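Spermidine synthase (Corynebacterium glutamicum ATCC 13032, PDB 3GJY) probably transfers an aminopropyl group to putrescine to make spermidine, as a spermidine synthase of polyamine biosynthesis. Local coordinates at residues Trp73-His85 / Asn239-Ser251. Numbering follows the deposited sequence.
Sequences WIATGARAFIDAH and NIILMGSDTEFFS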
loop_
_atom_site.group_PDB
_atom_site.type_symbol
_atom_site.label_atom_id
_atom_site.label_comp_id
_atom_site.label_asym_id
_atom_site.label_seq_id
_atom_site.Cartn_x
_atom_site.Cartn_y
_atom_site.Cartn_z
ATOM N N TRP A 73 -8.234 4.856 0.324
ATOM C CA TRP A 73 -8.768 3.651 -0.336
ATOM C C TRP A 73 -8.198 2.378 0.271
ATOM O O TRP A 73 -8.933 1.411 0.516
ATOM C CB TRP A 73 -8.529 3.696 -1.847
ATOM C CG TRP A 73 -9.098 4.935 -2.487
ATOM C CD1 TRP A 73 -10.036 5.791 -1.971
ATOM C CD2 TRP A 73 -8.764 5.428 -3.768
ATOM N NE1 TRP A 73 -10.278 6.826 -2.845
ATOM C CE2 TRP A 73 -9.523 6.616 -3.972
ATOM C CE3 TRP A 73 -7.905 4.983 -4.783
ATOM C CZ2 TRP A 73 -9.419 7.380 -5.145
ATOM C CZ3 TRP A 73 -7.821 5.756 -5.978
ATOM C CH2 TRP A 73 -8.576 6.925 -6.131
ATOM N N ILE A 74 -6.881 2.379 0.524
ATOM C CA ILE A 74 -6.262 1.241 1.239
ATOM C C ILE A 74 -6.932 1.079 2.626
ATOM O O ILE A 74 -7.275 -0.043 3.029
ATOM C CB ILE A 74 -4.745 1.408 1.383
ATOM C CG1 ILE A 74 -4.105 1.305 -0.007
ATOM C CG2 ILE A 74 -4.174 0.354 2.326
ATOM C CD1 ILE A 74 -2.633 1.737 -0.016
ATOM N N ALA A 75 -7.099 2.180 3.356
ATOM C CA ALA A 75 -7.738 2.092 4.677
ATOM C C ALA A 75 -9.107 1.438 4.567
ATOM O O ALA A 75 -9.435 0.550 5.345
ATOM C CB ALA A 75 -7.888 3.482 5.292
ATOM N N THR A 76 -9.920 1.882 3.599
ATOM C CA THR A 76 -11.275 1.362 3.474
ATOM C C THR A 76 -11.268 -0.134 3.097
ATOM O O THR A 76 -11.979 -0.952 3.720
ATOM C CB THR A 76 -12.041 2.170 2.413
ATOM O OG1 THR A 76 -12.208 3.505 2.896
ATOM C CG2 THR A 76 -13.412 1.520 2.116
ATOM N N GLY A 77 -10.481 -0.488 2.090
ATOM C CA GLY A 77 -10.496 -1.881 1.631
ATOM C C GLY A 77 -9.917 -2.817 2.682
ATOM O O GLY A 77 -10.468 -3.887 2.926
ATOM N N ALA A 78 -8.792 -2.422 3.297
ATOM C CA ALA A 78 -8.139 -3.283 4.290
ATOM C C ALA A 78 -8.996 -3.408 5.551
ATOM O O ALA A 78 -9.158 -4.509 6.085
ATOM C CB ALA A 78 -6.725 -2.773 4.644
ATOM N N ARG A 79 -9.565 -2.304 6.023
ATOM C CA ARG A 79 -10.378 -2.388 7.264
ATOM C C ARG A 79 -11.594 -3.270 7.032
ATOM O O ARG A 79 -11.974 -4.062 7.908
ATOM C CB ARG A 79 -10.836 -1.015 7.763
ATOM C CG ARG A 79 -9.693 -0.202 8.400
ATOM C CD ARG A 79 -10.193 1.168 8.776
ATOM N NE ARG A 79 -11.203 1.126 9.822
ATOM C CZ ARG A 79 -11.705 2.223 10.379
ATOM N NH1 ARG A 79 -11.296 3.424 9.963
ATOM N NH2 ARG A 79 -12.624 2.124 11.334
ATOM N N ALA A 80 -12.219 -3.152 5.857
ATOM C CA ALA A 80 -13.394 -4.007 5.587
ATOM C C ALA A 80 -13.014 -5.500 5.690
ATOM O O ALA A 80 -13.745 -6.314 6.267
ATOM C CB ALA A 80 -14.015 -3.671 4.221
ATOM N N PHE A 81 -11.862 -5.838 5.130
ATOM C CA PHE A 81 -11.401 -7.199 5.134
ATOM C C PHE A 81 -11.007 -7.646 6.548
ATOM O O PHE A 81 -11.419 -8.720 7.005
ATOM C CB PHE A 81 -10.194 -7.320 4.201
ATOM C CG PHE A 81 -9.704 -8.744 4.032
ATOM C CD1 PHE A 81 -10.099 -9.493 2.930
ATOM C CD2 PHE A 81 -8.894 -9.347 4.981
ATOM C CE1 PHE A 81 -9.648 -10.800 2.742
ATOM C CE2 PHE A 81 -8.468 -10.673 4.812
ATOM C CZ PHE A 81 -8.866 -11.381 3.689
ATOM N N ILE A 82 -10.182 -6.852 7.232
ATOM C CA ILE A 82 -9.715 -7.207 8.569
ATOM C C ILE A 82 -10.920 -7.359 9.505
ATOM O O ILE A 82 -10.988 -8.295 10.306
ATOM C CB ILE A 82 -8.739 -6.117 9.106
ATOM C CG1 ILE A 82 -7.425 -6.113 8.298
ATOM C CG2 ILE A 82 -8.463 -6.286 10.620
ATOM C CD1 ILE A 82 -6.637 -4.823 8.442
ATOM N N ASP A 83 -11.846 -6.416 9.429
ATOM C CA ASP A 83 -13.004 -6.459 10.322
ATOM C C ASP A 83 -13.842 -7.711 10.106
ATOM O O ASP A 83 -14.395 -8.264 11.059
ATOM C CB ASP A 83 -13.858 -5.204 10.159
ATOM C CG ASP A 83 -13.158 -3.952 10.670
ATOM O OD1 ASP A 83 -12.110 -4.054 11.373
ATOM O OD2 ASP A 83 -13.677 -2.868 10.352
ATOM N N ALA A 84 -13.974 -8.130 8.861
ATOM C CA ALA A 84 -14.771 -9.315 8.548
ATOM C C ALA A 84 -14.074 -10.633 8.825
ATOM O O ALA A 84 -14.756 -11.610 9.159
ATOM C CB ALA A 84 -15.198 -9.266 7.103
ATOM N N HIS A 85 -12.746 -10.677 8.668
ATOM C CA HIS A 85 -12.066 -11.975 8.583
ATOM C C HIS A 85 -10.953 -12.243 9.561
ATOM O O HIS A 85 -10.549 -13.397 9.689
ATOM C CB HIS A 85 -11.494 -12.161 7.185
ATOM C CG HIS A 85 -12.517 -12.053 6.109
ATOM N ND1 HIS A 85 -13.638 -12.861 6.058
ATOM C CD2 HIS A 85 -12.596 -11.222 5.043
ATOM C CE1 HIS A 85 -14.347 -12.548 4.984
ATOM N NE2 HIS A 85 -13.742 -11.557 4.351
ATOM N N ASN A 239 -4.276 6.079 -9.461
ATOM C CA ASN A 239 -3.936 4.962 -8.593
ATOM C C ASN A 239 -5.025 3.955 -8.663
ATOM O O ASN A 239 -6.221 4.317 -8.711
ATOM C CB ASN A 239 -3.809 5.405 -7.131
ATOM C CG ASN A 239 -2.693 6.354 -6.926
ATOM O OD1 ASN A 239 -2.853 7.555 -7.154
ATOM N ND2 ASN A 239 -1.532 5.844 -6.507
ATOM N N ILE A 240 -4.609 2.695 -8.610
ATOM C CA ILE A 240 -5.550 1.599 -8.446
ATOM C C ILE A 240 -5.013 0.727 -7.314
ATOM O O ILE A 240 -3.821 0.403 -7.274
ATOM C CB ILE A 240 -5.748 0.817 -9.801
ATOM C CG1 ILE A 240 -6.768 -0.307 -9.637
ATOM C CG2 ILE A 240 -4.401 0.327 -10.355
ATOM C CD1 ILE A 240 -7.261 -0.868 -10.978
ATOM N N ILE A 241 -5.891 0.375 -6.389
ATOM C CA ILE A 241 -5.529 -0.497 -5.271
ATOM C C ILE A 241 -5.874 -1.937 -5.688
ATOM O O ILE A 241 -7.028 -2.249 -6.009
ATOM C CB ILE A 241 -6.329 -0.124 -4.011
ATOM C CG1 ILE A 241 -6.112 1.365 -3.624
ATOM C CG2 ILE A 241 -5.941 -1.080 -2.871
ATOM C CD1 ILE A 241 -4.673 1.840 -3.588
ATOM N N LEU A 242 -4.861 -2.798 -5.705
ATOM C CA LEU A 242 -4.984 -4.209 -6.099
ATOM C C LEU A 242 -4.986 -5.074 -4.865
ATOM O O LEU A 242 -4.066 -4.977 -4.035
ATOM C CB LEU A 242 -3.777 -4.581 -6.969
ATOM C CG LEU A 242 -3.470 -3.608 -8.128
ATOM C CD1 LEU A 242 -2.221 -4.099 -8.881
ATOM C CD2 LEU A 242 -4.655 -3.491 -9.099
HETATM N N MSE A 243 -6.021 -5.909 -4.723
HETATM C CA MSE A 243 -6.144 -6.764 -3.554
HETATM C C MSE A 243 -6.162 -8.246 -3.943
HETATM O O MSE A 243 -6.824 -8.623 -4.912
HETATM C CB MSE A 243 -7.358 -6.385 -2.701
HETATM C CG MSE A 243 -7.267 -4.967 -2.142
HETATM SE SE MSE A 243 -8.790 -4.455 -1.107
HETATM C CE MSE A 243 -9.939 -4.118 -2.592
ATOM N N GLY A 244 -5.426 -9.069 -3.199
ATOM C CA GLY A 244 -5.402 -10.511 -3.439
ATOM C C GLY A 244 -5.528 -11.245 -2.112
ATOM O O GLY A 244 -5.001 -10.792 -1.091
ATOM N N SER A 245 -6.284 -12.345 -2.096
ATOM C CA SER A 245 -6.399 -13.181 -0.909
ATOM C C SER A 245 -6.966 -14.531 -1.310
ATOM O O SER A 245 -7.669 -14.638 -2.346
ATOM C CB SER A 245 -7.406 -12.560 0.066
ATOM O OG SER A 245 -7.528 -13.316 1.278
ATOM N N ASP A 246 -6.691 -15.549 -0.487
ATOM C CA ASP A 246 -7.418 -16.819 -0.626
ATOM C C ASP A 246 -8.823 -16.782 -0.006
ATOM O O ASP A 246 -9.615 -17.703 -0.211
ATOM C CB ASP A 246 -6.636 -17.994 -0.056
ATOM C CG ASP A 246 -5.400 -18.314 -0.885
ATOM O OD1 ASP A 246 -5.348 -17.992 -2.094
ATOM O OD2 ASP A 246 -4.506 -18.952 -0.303
ATOM N N THR A 247 -9.106 -15.718 0.734
ATOM C CA THR A 247 -10.450 -15.429 1.246
ATOM C C THR A 247 -11.237 -14.664 0.171
ATOM O O THR A 247 -10.701 -13.748 -0.456
ATOM C CB THR A 247 -10.346 -14.570 2.532
ATOM O OG1 THR A 247 -9.561 -15.260 3.503
ATOM C CG2 THR A 247 -11.733 -14.235 3.142
ATOM N N GLU A 248 -12.495 -15.074 -0.073
ATOM C CA GLU A 248 -13.354 -14.345 -1.002
ATOM C C GLU A 248 -13.527 -12.878 -0.630
ATOM O O GLU A 248 -13.678 -12.557 0.536
ATOM C CB GLU A 248 -14.748 -14.998 -1.055
ATOM C CG GLU A 248 -14.735 -16.370 -1.633
ATOM C CD GLU A 248 -16.113 -16.923 -1.802
ATOM O OE1 GLU A 248 -16.864 -16.393 -2.648
ATOM O OE2 GLU A 248 -16.428 -17.895 -1.093
ATOM N N PHE A 249 -13.472 -12.007 -1.632
ATOM C CA PHE A 249 -13.799 -10.603 -1.465
ATOM C C PHE A 249 -15.297 -10.401 -1.600
ATOM O O PHE A 249 -16.013 -11.225 -2.206
ATOM C CB PHE A 249 -13.034 -9.769 -2.495
ATOM C CG PHE A 249 -11.547 -9.696 -2.206
ATOM C CD1 PHE A 249 -11.070 -8.951 -1.113
ATOM C CD2 PHE A 249 -10.657 -10.442 -2.934
ATOM C CE1 PHE A 249 -9.710 -8.907 -0.820
ATOM C CE2 PHE A 249 -9.291 -10.385 -2.652
ATOM C CZ PHE A 249 -8.831 -9.642 -1.577
ATOM N N PHE A 250 -15.773 -9.297 -1.053
ATOM C CA PHE A 250 -17.205 -8.987 -1.089
ATOM C C PHE A 250 -17.675 -8.832 -2.547
ATOM O O PHE A 250 -16.932 -8.384 -3.437
ATOM C CB PHE A 250 -17.490 -7.753 -0.214
ATOM C CG PHE A 250 -17.138 -7.971 1.244
ATOM C CD1 PHE A 250 -17.845 -8.892 2.013
ATOM C CD2 PHE A 250 -16.093 -7.277 1.830
ATOM C CE1 PHE A 250 -17.521 -9.105 3.364
ATOM C CE2 PHE A 250 -15.761 -7.483 3.180
ATOM C CZ PHE A 250 -16.487 -8.387 3.936
ATOM N N SER A 251 -18.901 -9.258 -2.808
ATOM C CA SER A 251 -19.482 -9.065 -4.121
ATOM C C SER A 251 -20.053 -7.675 -4.215
ATOM O O SER A 251 -20.416 -7.089 -3.197
ATOM C CB SER A 251 -20.607 -10.062 -4.344
ATOM O OG SER A 251 -20.083 -11.350 -4.592
HETATM O O HOH W 1 -14.618 -10.553 1.971
#
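H85 is sandwiched at the C-terminal end of the helix: CG2 of T247 lies 3.5 Å from the centroid of the imidazole, almost on the ring normal, a CH-pi contact, while A84 CB covers the opposite face. At the ring's edge NE2 shares a water with E248 O, 2.7 Å from NE2, and that water also sits over one face of F250. The F250 ring turns its edge to the helix, with CZ 3.5 Å from A84 CB. One turn back, F81 has CG anti to its backbone N (chi1 -175°), which drops the ring toward the strand; its CZ reaches S245 OG at 3.4 Å and T247 CB, and its plane meets that of F249 at 50°. Farther along, M243 SE rests 4.1 Å from G77 CA, I241 packs its CD1 on I74 CG1, and the W73 ring brings its edge to N239 O, in plane. Behind this layer, S245 OG accepts from T247 N in an ST turn and hydrogen-bonds to G194 O, while T247 OG1 bonds G193 O. Residues 73-85 run nearly parallel (18°) to 239-245, packing on the mixed sheet, whose 3-2-1-4-5-7-6 order with antiparallel strand 238-245 marks the Rossmann-like methyltransferase fold.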